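Local coordinates for protein alcohol oxidase (Myceliophthora thermophila, PDB 6F74) that probably oxidises its substrates with the help of a bound FAD cofactor, as a flavoprotein oxidase of the VAO type, at residues 321-324 with 325-329; 395-398 with 399-402; 272-276 with 277-281; 557-560 with 561-565. All coordinates share one frame; numbering follows the deposited sequence.

Three of the four contacts lie at the surface; contact 3 is partly buried. Contacts 1 and 2 sit at the edge of the seven-stranded antiparallel sheet, where loops join strands 311-320 and 403-412 to helices, and they touch through Arg321 NH2 and Glu400 O. Their chemistry is that of turns: a threonine hydroxyl and water in contact 1, successive backbone turns beside a phenylalanine in contact 2. Contact 3 lies far across the molecule, its centre about 56 Å from that of contact 1, in a strand-to-helix turn rich in amides and tied down by a disulfide. Contact 4, about 18 Å from contact 3 between centres, is instead the first turn of a helix.

Contact 1. Residues 321-324 with 325-329; sequences RNET and AENKD
Thr324 OG1 is gripped by two partners in the beta-turn of residues 324-327 that carries the chain from strand 311-320 into helix 328-346. It accepts the backbone N-H of Asn327, three residues on, with OG1 and N 3.0 Å apart and an angle of 147° at the hydrogen. It also bonds a water, and this water accepts the N-H of Lys328, linking the hydroxyl to the first turn of the helix. Threonine suits the place because a chi1 of 60° turns its OG1 over the backbone toward Asn327 N.

Asn327 completes the turn with a left-handed backbone, a shape asparagine tolerates well. Its amide lies close to the Thr324 carbonyl, with Asn327 CG 3.3 Å from Thr324 O, and its ND2 is held by the carbonyl of Arg357. Glu323 passes obliquely by this amide, the carboxylate and amide planes only 13° apart, and its CG comes to 4.0 Å from Asn327 OD1. The carboxylate is spoken for by Ser369 OG and the backbone N of His368, which join this turn to the neighbouring loop. Lys328, the next residue, reaches one helical turn ahead to Asp332 in a salt bridge. In the water link, the oxygen stands 3.0 Å from Thr324 OG1 and 3.2 Å from Lys328 N.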
ATOM      1  N   ARG A 321     -25.426  -5.508 -22.451  1.00 24.91           N
ATOM      2  CA  ARG A 321     -25.956  -5.466 -23.810  1.00 25.50           C
ATOM      3  C   ARG A 321     -26.613  -4.138 -24.033  1.00 26.02           C
ATOM      4  O   ARG A 321     -26.600  -3.639 -25.130  1.00 26.46           O
ATOM      5  CB  ARG A 321     -26.983  -6.580 -24.060  1.00 25.79           C
ATOM      6  CG  ARG A 321     -26.364  -7.956 -24.056  1.00 25.42           C
ATOM      7  CD  ARG A 321     -27.293  -8.980 -24.686  1.00 25.83           C
ATOM      8  NE  ARG A 321     -26.723 -10.290 -24.390  1.00 25.47           N
ATOM      9  CZ  ARG A 321     -25.852 -10.962 -25.149  1.00 25.39           C
ATOM     10  NH1 ARG A 321     -25.438 -10.482 -26.330  1.00 25.66           N
ATOM     11  NH2 ARG A 321     -25.400 -12.144 -24.735  1.00 25.12           N
ATOM     12  N   ASN A 322     -27.255  -3.596 -22.995  1.00 26.05           N
ATOM     13  CA  ASN A 322     -28.092  -2.385 -23.045  1.00 26.66           C
ATOM     14  C   ASN A 322     -27.528  -1.399 -22.028  1.00 26.35           C
ATOM     15  O   ASN A 322     -27.812  -1.454 -20.835  1.00 26.15           O
ATOM     16  CB  ASN A 322     -29.493  -2.864 -22.707  1.00 27.08           C
ATOM     17  CG  ASN A 322     -30.557  -1.768 -22.596  1.00 27.81           C
ATOM     18  OD1 ASN A 322     -30.736  -0.952 -23.498  1.00 28.37           O
ATOM     19  ND2 ASN A 322     -31.354  -1.837 -21.519  1.00 27.91           N
ATOM     20  N   GLU A 323     -26.663  -0.523 -22.500  1.00 26.32           N
ATOM     21  CA  GLU A 323     -25.954   0.354 -21.622  1.00 25.99           C
ATOM     22  C   GLU A 323     -26.880   1.548 -21.274  1.00 26.60           C
ATOM     23  O   GLU A 323     -27.485   2.135 -22.156  1.00 27.31           O
ATOM     24  CB  GLU A 323     -24.637   0.842 -22.205  1.00 25.75           C
ATOM     25  CG  GLU A 323     -23.698   1.175 -21.096  1.00 25.13           C
ATOM     26  CD  GLU A 323     -22.293   1.572 -21.519  1.00 24.84           C
ATOM     27  OE1 GLU A 323     -21.942   1.602 -22.721  1.00 25.12           O
ATOM     28  OE2 GLU A 323     -21.571   1.879 -20.587  1.00 24.38           O
ATOM     29  N   THR A 324     -26.994   1.855 -19.979  1.00 26.39           N
ATOM     30  CA  THR A 324     -27.774   2.954 -19.456  1.00 26.96           C
ATOM     31  C   THR A 324     -26.973   3.533 -18.275  1.00 26.46           C
ATOM     32  O   THR A 324     -26.020   2.887 -17.756  1.00 25.71           O
ATOM     33  CB  THR A 324     -29.164   2.525 -18.945  1.00 27.41           C
ATOM     34  OG1 THR A 324     -29.027   1.569 -17.885  1.00 26.83           O
ATOM     35  CG2 THR A 324     -29.979   1.886 -20.025  1.00 27.88           C
ATOM     36  N   ALA A 325     -27.371   4.735 -17.846  1.00 26.95           N
ATOM     37  CA  ALA A 325     -26.770   5.400 -16.688  1.00 26.61           C
ATOM     38  C   ALA A 325     -26.983   4.589 -15.410  1.00 26.22           C
ATOM     39  O   ALA A 325     -26.083   4.474 -14.604  1.00 25.60           O
ATOM     40  CB  ALA A 325     -27.376   6.794 -16.535  1.00 27.38           C
ATOM     41  N   GLU A 326     -28.171   4.012 -15.245  1.00 26.64           N
ATOM     42  CA  GLU A 326     -28.462   3.147 -14.092  1.00 26.37           C
ATOM     43  C   GLU A 326     -27.657   1.811 -14.125  1.00 25.60           C
ATOM     44  O   GLU A 326     -27.218   1.338 -13.077  1.00 25.15           O
ATOM     45  CB  GLU A 326     -29.954   2.844 -14.036  1.00 27.10           C
ATOM     46  CG  GLU A 326     -30.391   2.064 -12.794  1.00 27.01           C
ATOM     47  CD  GLU A 326     -31.877   1.879 -12.677  1.00 27.83           C
ATOM     48  OE1 GLU A 326     -32.644   2.740 -13.230  1.00 28.59           O
ATOM     49  OE2 GLU A 326     -32.298   0.969 -11.924  1.00 27.80           O
ATOM     50  N   ASN A 327     -27.486   1.218 -15.320  1.00 25.53           N
ATOM     51  CA  ASN A 327     -26.815  -0.073 -15.504  1.00 24.94           C
ATOM     52  C   ASN A 327     -27.297  -1.141 -14.517  1.00 24.82           C
ATOM     53  O   ASN A 327     -26.505  -1.865 -13.919  1.00 24.26           O
ATOM     54  CB  ASN A 327     -25.277   0.081 -15.460  1.00 24.27           C
ATOM     55  CG  ASN A 327     -24.637  -0.003 -16.847  1.00 24.22           C
ATOM     56  OD1 ASN A 327     -25.194  -0.549 -17.764  1.00 24.52           O
ATOM     57  ND2 ASN A 327     -23.434   0.495 -16.962  1.00 23.85           N
ATOM     58  N   LYS A 328     -28.614  -1.229 -14.402  1.00 25.43           N
ATOM     59  CA  LYS A 328     -29.239  -2.117 -13.430  1.00 25.49           C
ATOM     60  C   LYS A 328     -28.741  -3.581 -13.581  1.00 25.02           C
ATOM     61  O   LYS A 328     -28.322  -4.163 -12.593  1.00 24.68           O
ATOM     62  CB  LYS A 328     -30.746  -2.019 -13.516  1.00 26.31           C
ATOM     63  CG  LYS A 328     -31.446  -2.742 -12.384  1.00 26.50           C
ATOM     64  CD  LYS A 328     -32.956  -2.768 -12.570  1.00 27.37           C
ATOM     65  CE  LYS A 328     -33.592  -3.769 -11.605  1.00 27.55           C
ATOM     66  NZ  LYS A 328     -33.013  -5.155 -11.723  1.00 27.00           N
ATOM     67  N   ASP A 329     -28.761  -4.119 -14.812  1.00 25.06           N
ATOM     68  CA  ASP A 329     -28.395  -5.529 -15.020  1.00 24.73           C
ATOM     69  C   ASP A 329     -26.924  -5.847 -14.729  1.00 24.03           C
ATOM     70  O   ASP A 329     -26.615  -6.866 -14.136  1.00 23.78           O
ATOM     71  CB  ASP A 329     -28.695  -5.978 -16.460  1.00 24.97           C
ATOM     72  CG  ASP A 329     -30.162  -5.896 -16.821  1.00 25.71           C
ATOM     73  OD1 ASP A 329     -31.054  -6.226 -16.023  1.00 26.01           O
ATOM     74  OD2 ASP A 329     -30.408  -5.479 -17.949  1.00 26.03           O
TER
HETATM   75  O   HOH W   1     -30.944  -0.035 -16.223  1.00 12.80           O

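Contact 2. Residues 395-398 with 399-402; sequences ALKK and FEDK
With chi1 at -64°, Phe399 sets its CG anti to its own carbonyl carbon and swings the ring back beside Leu396, where the chain leaves helix 382-396 in a run of i-to-i+3 turns. The first turn is closed by Phe399 N and Leu396 O at 3.0 Å. A weak bond from Glu400 N to Lys397 O follows it, and Lys402 N bonds Phe399 O to close a further turn.

The ring's edge lies near Leu396 O, and its CD2 meets the methyl Leu396 CD2 at 4.2 Å. A large apolar residue fits here because it has this methyl to pack on. The ring also touches Asp332 of helix 328-346, the helix that Ala395 meets at Val336 and Gln340.

On the outer side Lys397 and Glu400 lie alongside one another, pointing the same way. A chi1 of -56° brings Glu400 CG to 3.2 Å from Lys397 O, and the bend at chi2 (-107°) turns the carboxylate back, with OE2 near the CA and CG of Lys397; long polar chains suit such an exposed flank. Glu400 O meanwhile accepts Arg321 NH2. A water bridges the next bend, donating to Lys398 O and accepting from Asp401 N, the water oxygen 2.9 Å from Asp401 N.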
ATOM      1  N   ALA A 395     -23.553 -19.136 -11.723  1.00 23.82           N
ATOM      2  CA  ALA A 395     -24.438 -18.073 -11.250  1.00 23.84           C
ATOM      3  C   ALA A 395     -24.629 -17.020 -12.317  1.00 23.65           C
ATOM      4  O   ALA A 395     -25.693 -16.413 -12.394  1.00 23.87           O
ATOM      5  CB  ALA A 395     -23.939 -17.454  -9.960  1.00 23.63           C
ATOM      6  N   LEU A 396     -23.608 -16.815 -13.143  1.00 23.33           N
ATOM      7  CA  LEU A 396     -23.688 -15.890 -14.284  1.00 23.23           C
ATOM      8  C   LEU A 396     -24.462 -16.344 -15.498  1.00 23.57           C
ATOM      9  O   LEU A 396     -24.805 -15.501 -16.293  1.00 23.61           O
ATOM     10  CB  LEU A 396     -22.284 -15.476 -14.735  1.00 22.83           C
ATOM     11  CG  LEU A 396     -21.578 -14.558 -13.729  1.00 22.46           C
ATOM     12  CD1 LEU A 396     -20.119 -14.386 -14.138  1.00 22.13           C
ATOM     13  CD2 LEU A 396     -22.289 -13.207 -13.576  1.00 22.46           C
ATOM     14  N   LYS A 397     -24.762 -17.633 -15.639  1.00 23.87           N
ATOM     15  CA  LYS A 397     -25.644 -18.118 -16.726  1.00 24.26           C
ATOM     16  C   LYS A 397     -26.991 -17.405 -16.767  1.00 24.54           C
ATOM     17  O   LYS A 397     -27.545 -17.236 -17.838  1.00 24.78           O
ATOM     18  CB  LYS A 397     -25.901 -19.626 -16.632  1.00 24.60           C
ATOM     19  CG  LYS A 397     -24.676 -20.489 -16.884  1.00 24.49           C
ATOM     20  CD  LYS A 397     -24.962 -21.935 -16.507  1.00 24.89           C
ATOM     21  CE  LYS A 397     -23.744 -22.824 -16.685  1.00 24.88           C
ATOM     22  NZ  LYS A 397     -24.103 -24.247 -16.473  1.00 25.37           N
ATOM     23  N   LYS A 398     -27.505 -16.953 -15.637  1.00 24.58           N
ATOM     24  CA  LYS A 398     -28.809 -16.238 -15.603  1.00 24.94           C
ATOM     25  C   LYS A 398     -28.793 -14.881 -16.284  1.00 24.85           C
ATOM     26  O   LYS A 398     -29.857 -14.295 -16.518  1.00 25.23           O
ATOM     27  CB  LYS A 398     -29.312 -16.023 -14.163  1.00 25.08           C
ATOM     28  CG  LYS A 398     -29.500 -17.291 -13.326  1.00 25.31           C
ATOM     29  CD  LYS A 398     -30.496 -18.242 -13.970  1.00 25.82           C
ATOM     30  CE  LYS A 398     -31.327 -19.032 -12.968  1.00 26.30           C
ATOM     31  NZ  LYS A 398     -32.300 -19.903 -13.653  1.00 26.81           N
ATOM     32  N   PHE A 399     -27.593 -14.364 -16.548  1.00 24.40           N
ATOM     33  CA  PHE A 399     -27.396 -13.053 -17.173  1.00 24.30           C
ATOM     34  C   PHE A 399     -26.961 -13.141 -18.629  1.00 24.33           C
ATOM     35  O   PHE A 399     -26.594 -12.134 -19.194  1.00 24.26           O
ATOM     36  CB  PHE A 399     -26.376 -12.258 -16.348  1.00 23.83           C
ATOM     37  CG  PHE A 399     -26.844 -11.949 -14.955  1.00 23.88           C
ATOM     38  CD1 PHE A 399     -27.729 -10.879 -14.717  1.00 24.17           C
ATOM     39  CD2 PHE A 399     -26.433 -12.726 -13.893  1.00 23.72           C
ATOM     40  CE1 PHE A 399     -28.188 -10.597 -13.433  1.00 24.30           C
ATOM     41  CE2 PHE A 399     -26.897 -12.457 -12.602  1.00 23.84           C
ATOM     42  CZ  PHE A 399     -27.777 -11.389 -12.374  1.00 24.13           C
ATOM     43  N   GLU A 400     -27.049 -14.293 -19.277  1.00 24.51           N
ATOM     44  CA  GLU A 400     -26.531 -14.421 -20.664  1.00 24.58           C
ATOM     45  C   GLU A 400     -27.380 -13.630 -21.649  1.00 24.99           C
ATOM     46  O   GLU A 400     -26.843 -13.055 -22.580  1.00 25.00           O
ATOM     47  CB  GLU A 400     -26.383 -15.876 -21.124  1.00 24.72           C
ATOM     48  CG  GLU A 400     -25.497 -16.692 -20.191  1.00 24.41           C
ATOM     49  CD  GLU A 400     -24.095 -17.077 -20.684  1.00 24.19           C
ATOM     50  OE1 GLU A 400     -23.405 -16.264 -21.390  1.00 24.07           O
ATOM     51  OE2 GLU A 400     -23.652 -18.205 -20.218  1.00 24.19           O
ATOM     52  N   ASP A 401     -28.679 -13.559 -21.408  1.00 25.38           N
ATOM     53  CA  ASP A 401     -29.576 -12.736 -22.216  1.00 25.86           C
ATOM     54  C   ASP A 401     -29.414 -11.237 -22.006  1.00 25.79           C
ATOM     55  O   ASP A 401     -29.782 -10.477 -22.877  1.00 26.16           O
ATOM     56  CB  ASP A 401     -31.033 -13.148 -21.954  1.00 26.36           C
ATOM     57  CG  ASP A 401     -31.298 -14.591 -22.365  1.00 26.54           C
ATOM     58  OD1 ASP A 401     -30.399 -15.152 -23.046  1.00 26.35           O
ATOM     59  OD2 ASP A 401     -32.350 -15.175 -21.990  1.00 26.91           O
ATOM     60  N   LYS A 402     -28.883 -10.830 -20.858  1.00 25.38           N
ATOM     61  CA  LYS A 402     -28.836  -9.442 -20.414  1.00 25.34           C
ATOM     62  C   LYS A 402     -27.451  -8.788 -20.552  1.00 24.88           C
ATOM     63  O   LYS A 402     -27.355  -7.574 -20.732  1.00 24.97           O
ATOM     64  CB  LYS A 402     -29.321  -9.386 -18.953  1.00 25.30           C
ATOM     65  CG  LYS A 402     -30.685 -10.065 -18.742  1.00 25.81           C
ATOM     66  CD  LYS A 402     -31.329  -9.812 -17.379  1.00 25.95           C
ATOM     67  CE  LYS A 402     -32.867  -9.739 -17.438  1.00 26.70           C
ATOM     68  NZ  LYS A 402     -33.575 -10.936 -18.037  1.00 27.02           N
TER
HETATM   69  O   HOH W   2     -30.182 -13.541 -18.880  1.00 12.74           O

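Contact 3. Residues 272-276 with 277-281; sequences IVTAN and HCENS
A type I beta-turn at residues 276-279 ends strand 272-276 of the FAD-binding domain and sends the chain toward helix 281-287. The Ala275 side chain is about 12 Å from the FAD, so this is structural packing rather than cofactor contact. Asn276 N bonds Glu279 O at 2.9 Å; the return bond, from Glu279 N to Asn276 O, is longer at 3.3 Å.

Inside this turn lies an Asx turn: Asn276 OD1 accepts the N-H of Cys278 at 3.0 Å from its N. A chi1 of 71° curls the amide over the turn. Asparagine suits because the same amide also offers N-H donors.

Glu279 crosses Thr274 at about a right angle, its OE1 3.8 Å from Thr274 CB. Its OE2 receives a water at 2.7 Å that also accepts Thr274 N. Asn192 pairs with both Asn276 ND2 and Glu279 OE1, while Glu262 OE1 takes ND2 as well and Gln264 meets Thr274 OG1. The Cys278–Cys194 disulfide fastens the corner to the loop carrying Asn192. Strand 260-266 runs antiparallel beside strand 272-276, with Val273 and Ala275 bonded to Ile265 and Ala263, and helix 281-287 packs on it through Leu283 against Ala275 and Phe284 edge-to-face with His277.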
ATOM      1  N   ILE A 272      20.313  -1.159  17.891  1.00 24.78           N
ATOM      2  CA  ILE A 272      19.920  -2.098  16.858  1.00 24.72           C
ATOM      3  C   ILE A 272      19.565  -3.404  17.540  1.00 25.43           C
ATOM      4  O   ILE A 272      20.421  -3.986  18.176  1.00 26.22           O
ATOM      5  CB  ILE A 272      21.029  -2.311  15.811  1.00 24.88           C
ATOM      6  CG1 ILE A 272      21.281  -0.966  15.107  1.00 24.20           C
ATOM      7  CG2 ILE A 272      20.608  -3.376  14.812  1.00 24.93           C
ATOM      8  CD1 ILE A 272      22.233  -1.021  13.924  1.00 24.28           C
ATOM      9  N   VAL A 273      18.303  -3.850  17.390  1.00 25.18           N
ATOM     10  CA  VAL A 273      17.809  -5.058  18.060  1.00 25.85           C
ATOM     11  C   VAL A 273      17.249  -6.072  17.063  1.00 25.81           C
ATOM     12  O   VAL A 273      16.774  -5.700  15.974  1.00 25.11           O
ATOM     13  CB  VAL A 273      16.731  -4.771  19.121  1.00 25.81           C
ATOM     14  CG1 VAL A 273      17.273  -3.879  20.233  1.00 25.98           C
ATOM     15  CG2 VAL A 273      15.472  -4.173  18.507  1.00 24.95           C
ATOM     16  N   THR A 274      17.267  -7.341  17.471  1.00 26.63           N
ATOM     17  CA  THR A 274      16.554  -8.392  16.758  1.00 26.70           C
ATOM     18  C   THR A 274      15.123  -8.441  17.262  1.00 26.49           C
ATOM     19  O   THR A 274      14.872  -8.337  18.478  1.00 26.85           O
ATOM     20  CB  THR A 274      17.253  -9.760  16.958  1.00 27.77           C
ATOM     21  OG1 THR A 274      18.557  -9.673  16.369  1.00 27.97           O
ATOM     22  CG2 THR A 274      16.508 -10.887  16.283  1.00 27.92           C
ATOM     23  N   ALA A 275      14.184  -8.557  16.326  1.00 25.93           N
ATOM     24  CA  ALA A 275      12.780  -8.765  16.653  1.00 25.80           C
ATOM     25  C   ALA A 275      12.316 -10.050  15.977  1.00 26.10           C
ATOM     26  O   ALA A 275      12.276 -10.129  14.739  1.00 25.67           O
ATOM     27  CB  ALA A 275      11.925  -7.596  16.196  1.00 24.84           C
ATOM     28  N   ASN A 276      11.991 -11.048  16.793  1.00 26.89           N
ATOM     29  CA  ASN A 276      11.427 -12.294  16.295  1.00 27.25           C
ATOM     30  C   ASN A 276      10.655 -13.016  17.417  1.00 27.97           C
ATOM     31  O   ASN A 276      10.365 -12.415  18.469  1.00 28.03           O
ATOM     32  CB  ASN A 276      12.499 -13.150  15.559  1.00 27.74           C
ATOM     33  CG  ASN A 276      13.548 -13.766  16.461  1.00 28.79           C
ATOM     34  OD1 ASN A 276      13.446 -13.740  17.682  1.00 29.26           O
ATOM     35  ND2 ASN A 276      14.583 -14.335  15.842  1.00 29.23           N
ATOM     36  N   HIS A 277      10.368 -14.295  17.211  1.00 28.58           N
ATOM     37  CA  HIS A 277       9.550 -15.068  18.137  1.00 29.30           C
ATOM     38  C   HIS A 277      10.217 -15.205  19.508  1.00 30.22           C
ATOM     39  O   HIS A 277       9.523 -15.329  20.523  1.00 30.68           O
ATOM     40  CB  HIS A 277       9.219 -16.461  17.546  1.00 29.83           C
ATOM     41  CG  HIS A 277       8.573 -16.405  16.193  1.00 29.02           C
ATOM     42  ND1 HIS A 277       9.267 -16.089  15.040  1.00 28.48           N
ATOM     43  CD2 HIS A 277       7.292 -16.609  15.812  1.00 28.70           C
ATOM     44  CE1 HIS A 277       8.436 -16.082  14.011  1.00 27.85           C
ATOM     45  NE2 HIS A 277       7.231 -16.399  14.451  1.00 27.96           N
ATOM     46  N   CYS A 278      11.554 -15.145  19.533  1.00 30.52           N
ATOM     47  CA  CYS A 278      12.348 -15.325  20.740  1.00 31.47           C
ATOM     48  C   CYS A 278      12.804 -14.038  21.385  1.00 31.07           C
ATOM     49  O   CYS A 278      13.267 -14.058  22.521  1.00 31.82           O
ATOM     50  CB  CYS A 278      13.604 -16.146  20.405  1.00 32.22           C
ATOM     51  SG  CYS A 278      13.239 -17.823  19.880  1.00 33.03           S
ATOM     52  N   GLU A 279      12.730 -12.918  20.673  1.00 29.97           N
ATOM     53  CA  GLU A 279      13.360 -11.685  21.162  1.00 29.61           C
ATOM     54  C   GLU A 279      12.550 -10.464  20.758  1.00 28.49           C
ATOM     55  O   GLU A 279      12.147 -10.315  19.616  1.00 27.76           O
ATOM     56  CB  GLU A 279      14.795 -11.619  20.668  1.00 29.72           C
ATOM     57  CG  GLU A 279      15.646 -10.598  21.403  1.00 29.70           C
ATOM     58  CD  GLU A 279      17.122 -10.634  20.970  1.00 29.96           C
ATOM     59  OE1 GLU A 279      17.531 -11.611  20.276  1.00 30.39           O
ATOM     60  OE2 GLU A 279      17.858  -9.650  21.228  1.00 29.72           O
ATOM     61  N   ASN A 280      12.297  -9.604  21.722  1.00 28.44           N
ATOM     62  CA  ASN A 280      11.418  -8.452  21.562  1.00 27.55           C
ATOM     63  C   ASN A 280      10.150  -8.830  20.788  1.00 27.14           C
ATOM     64  O   ASN A 280       9.786  -8.180  19.814  1.00 26.28           O
ATOM     65  CB  ASN A 280      12.179  -7.299  20.899  1.00 26.77           C
ATOM     66  CG  ASN A 280      13.436  -6.880  21.698  1.00 27.20           C
ATOM     67  OD1 ASN A 280      14.548  -6.905  21.185  1.00 27.22           O
ATOM     68  ND2 ASN A 280      13.240  -6.474  22.955  1.00 27.59           N
ATOM     69  N   SER A 281       9.501  -9.915  21.226  1.00 27.83           N
ATOM     70  CA  SER A 281       8.365 -10.482  20.514  1.00 27.60           C
ATOM     71  C   SER A 281       7.154  -9.520  20.416  1.00 26.89           C
ATOM     72  O   SER A 281       6.342  -9.644  19.501  1.00 26.40           O
ATOM     73  CB  SER A 281       7.939 -11.801  21.163  1.00 28.60           C
ATOM     74  OG  SER A 281       7.439 -11.602  22.484  1.00 29.15           O
TER
HETATM   75  O   HOH W   3      19.194  -8.130  19.486  1.00 29.51           O

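Contact 4. Residues 557-560 with 561-565; sequences GKNY and AQHLA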
ATOM      1  N   GLY A 557      -8.205  -2.594  14.532  1.00 22.64           N
ATOM      2  CA  GLY A 557      -9.167  -3.384  15.279  1.00 23.36           C
ATOM      3  C   GLY A 557      -8.797  -3.566  16.743  1.00 23.99           C
ATOM      4  O   GLY A 557      -8.153  -2.723  17.370  1.00 23.96           O
ATOM      5  N   LYS A 558      -9.160  -4.732  17.253  1.00 24.60           N
ATOM      6  CA  LYS A 558      -8.954  -5.090  18.649  1.00 25.37           C
ATOM      7  C   LYS A 558      -7.485  -5.310  19.027  1.00 25.29           C
ATOM      8  O   LYS A 558      -7.167  -5.337  20.204  1.00 25.88           O
ATOM      9  CB  LYS A 558      -9.773  -6.348  18.972  1.00 26.09           C
ATOM     10  CG  LYS A 558     -11.248  -6.150  18.751  1.00 26.31           C
ATOM     11  CD  LYS A 558     -12.007  -7.304  19.401  1.00 27.22           C
ATOM     12  CE  LYS A 558     -13.423  -7.374  18.886  1.00 27.38           C
ATOM     13  NZ  LYS A 558     -14.240  -8.227  19.801  1.00 28.43           N
ATOM     14  N   ASN A 559      -6.593  -5.426  18.046  1.00 24.62           N
ATOM     15  CA  ASN A 559      -5.147  -5.459  18.328  1.00 24.52           C
ATOM     16  C   ASN A 559      -4.583  -4.106  18.774  1.00 24.26           C
ATOM     17  O   ASN A 559      -3.420  -4.042  19.144  1.00 24.25           O
ATOM     18  CB  ASN A 559      -4.355  -5.908  17.089  1.00 23.92           C
ATOM     19  CG  ASN A 559      -4.629  -7.335  16.704  1.00 24.22           C
ATOM     20  OD1 ASN A 559      -5.221  -8.082  17.480  1.00 24.94           O
ATOM     21  ND2 ASN A 559      -4.200  -7.727  15.498  1.00 23.73           N
ATOM     22  N   TYR A 560      -5.383  -3.038  18.737  1.00 24.11           N
ATOM     23  CA  TYR A 560      -4.843  -1.701  18.851  1.00 23.74           C
ATOM     24  C   TYR A 560      -4.143  -1.442  20.188  1.00 24.23           C
ATOM     25  O   TYR A 560      -3.049  -0.913  20.195  1.00 23.92           O
ATOM     26  CB  TYR A 560      -5.922  -0.644  18.583  1.00 23.62           C
ATOM     27  CG  TYR A 560      -5.337   0.721  18.561  1.00 23.23           C
ATOM     28  CD1 TYR A 560      -4.545   1.136  17.508  1.00 22.50           C
ATOM     29  CD2 TYR A 560      -5.507   1.585  19.637  1.00 23.66           C
ATOM     30  CE1 TYR A 560      -3.947   2.394  17.507  1.00 22.19           C
ATOM     31  CE2 TYR A 560      -4.922   2.843  19.645  1.00 23.34           C
ATOM     32  CZ  TYR A 560      -4.145   3.234  18.577  1.00 22.60           C
ATOM     33  OH  TYR A 560      -3.552   4.462  18.604  1.00 22.34           O
ATOM     34  N   ALA A 561      -4.776  -1.811  21.290  1.00 25.04           N
ATOM     35  CA  ALA A 561      -4.222  -1.622  22.630  1.00 25.64           C
ATOM     36  C   ALA A 561      -2.821  -2.239  22.772  1.00 25.62           C
ATOM     37  O   ALA A 561      -1.931  -1.636  23.393  1.00 25.67           O
ATOM     38  CB  ALA A 561      -5.157  -2.212  23.688  1.00 26.62           C
ATOM     39  N   GLN A 562      -2.630  -3.410  22.183  1.00 25.59           N
ATOM     40  CA  GLN A 562      -1.321  -4.071  22.171  1.00 25.61           C
ATOM     41  C   GLN A 562      -0.358  -3.373  21.244  1.00 24.77           C
ATOM     42  O   GLN A 562       0.823  -3.256  21.564  1.00 24.80           O
ATOM     43  CB  GLN A 562      -1.446  -5.525  21.736  1.00 25.87           C
ATOM     44  CG  GLN A 562      -1.080  -6.540  22.789  1.00 26.82           C
ATOM     45  CD  GLN A 562      -1.546  -7.945  22.422  1.00 27.20           C
ATOM     46  OE1 GLN A 562      -1.000  -8.917  22.952  1.00 27.88           O
ATOM     47  NE2 GLN A 562      -2.545  -8.062  21.506  1.00 26.80           N
ATOM     48  N   HIS A 563      -0.827  -2.910  20.091  1.00 24.07           N
ATOM     49  CA  HIS A 563       0.047  -2.139  19.210  1.00 23.33           C
ATOM     50  C   HIS A 563       0.515  -0.871  19.923  1.00 23.28           C
ATOM     51  O   HIS A 563       1.713  -0.564  19.958  1.00 23.12           O
ATOM     52  CB  HIS A 563      -0.645  -1.779  17.902  1.00 22.69           C
ATOM     53  CG  HIS A 563      -0.929  -2.951  17.018  1.00 22.63           C
ATOM     54  ND1 HIS A 563      -0.134  -4.072  16.979  1.00 22.87           N
ATOM     55  CD2 HIS A 563      -1.907  -3.151  16.108  1.00 22.38           C
ATOM     56  CE1 HIS A 563      -0.619  -4.924  16.095  1.00 22.78           C
ATOM     57  NE2 HIS A 563      -1.706  -4.398  15.563  1.00 22.47           N
ATOM     58  N   LEU A 564      -0.437  -0.163  20.517  1.00 23.51           N
ATOM     59  CA  LEU A 564      -0.129   1.044  21.261  1.00 23.56           C
ATOM     60  C   LEU A 564       0.862   0.814  22.393  1.00 24.08           C
ATOM     61  O   LEU A 564       1.738   1.623  22.580  1.00 23.88           O
ATOM     62  CB  LEU A 564      -1.394   1.676  21.827  1.00 23.92           C
ATOM     63  CG  LEU A 564      -1.323   3.099  22.353  1.00 23.91           C
ATOM     64  CD1 LEU A 564      -0.766   4.075  21.336  1.00 23.13           C
ATOM     65  CD2 LEU A 564      -2.733   3.518  22.776  1.00 24.35           C
ATOM     66  N   ALA A 565       0.741  -0.285  23.128  1.00 24.77           N
ATOM     67  CA  ALA A 565       1.705  -0.566  24.204  1.00 25.35           C
ATOM     68  C   ALA A 565       3.140  -0.664  23.654  1.00 24.95           C
ATOM     69  O   ALA A 565       4.059   0.003  24.153  1.00 24.97           O
ATOM     70  CB  ALA A 565       1.320  -1.820  24.987  1.00 26.23           C
TER
HETATM   71  O   HOH W   4      -5.280  -5.163  21.900  1.00 11.23           O
HETATM   72  O   HOH W   5      -4.059  -4.708  13.792  1.00 14.51           O
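Asn559 and His563 form the tightly packed side of the first turn of helix 560-570, whereas Lys558, Ala561 and Gln562 face solvent. The Asn559 carbonyl does double duty. Its O accepts His563 N at 3.0 Å, nearly along the C=O direction, and it also lies over one face of the imidazole, toward the ring's rim. With chi1 at -68°, the histidine ring folds back along the helix, bringing NE2 to 3.4 Å from Asn559 CB; the amide plane of Asn559 stands almost upright to it, at 85°. A flat, polar ring fits this buried spot, since Tyr294, Val582 and Tyr556 touch it, while NE2 meets a water and, weakly, Gly488 O. That water lies at the imidazole edge, in its plane, 3.0 Å from His563 NE2 and more weakly held by Asn559 ND2.

The next bond, Leu564 N to Tyr560 O, is short at 2.7 Å and nearly straight. Beside this bond the tyrosine ring packs on the leucine, Tyr560 CE2 to Leu564 CD2 at 3.9 Å, and its hydroxyl reaches beyond to Glu585 and Gly583 N.

On the loose side, another water joins the turn: it donates to Lys558 O and accepts Gln562 N, 3.2 Å from that nitrogen.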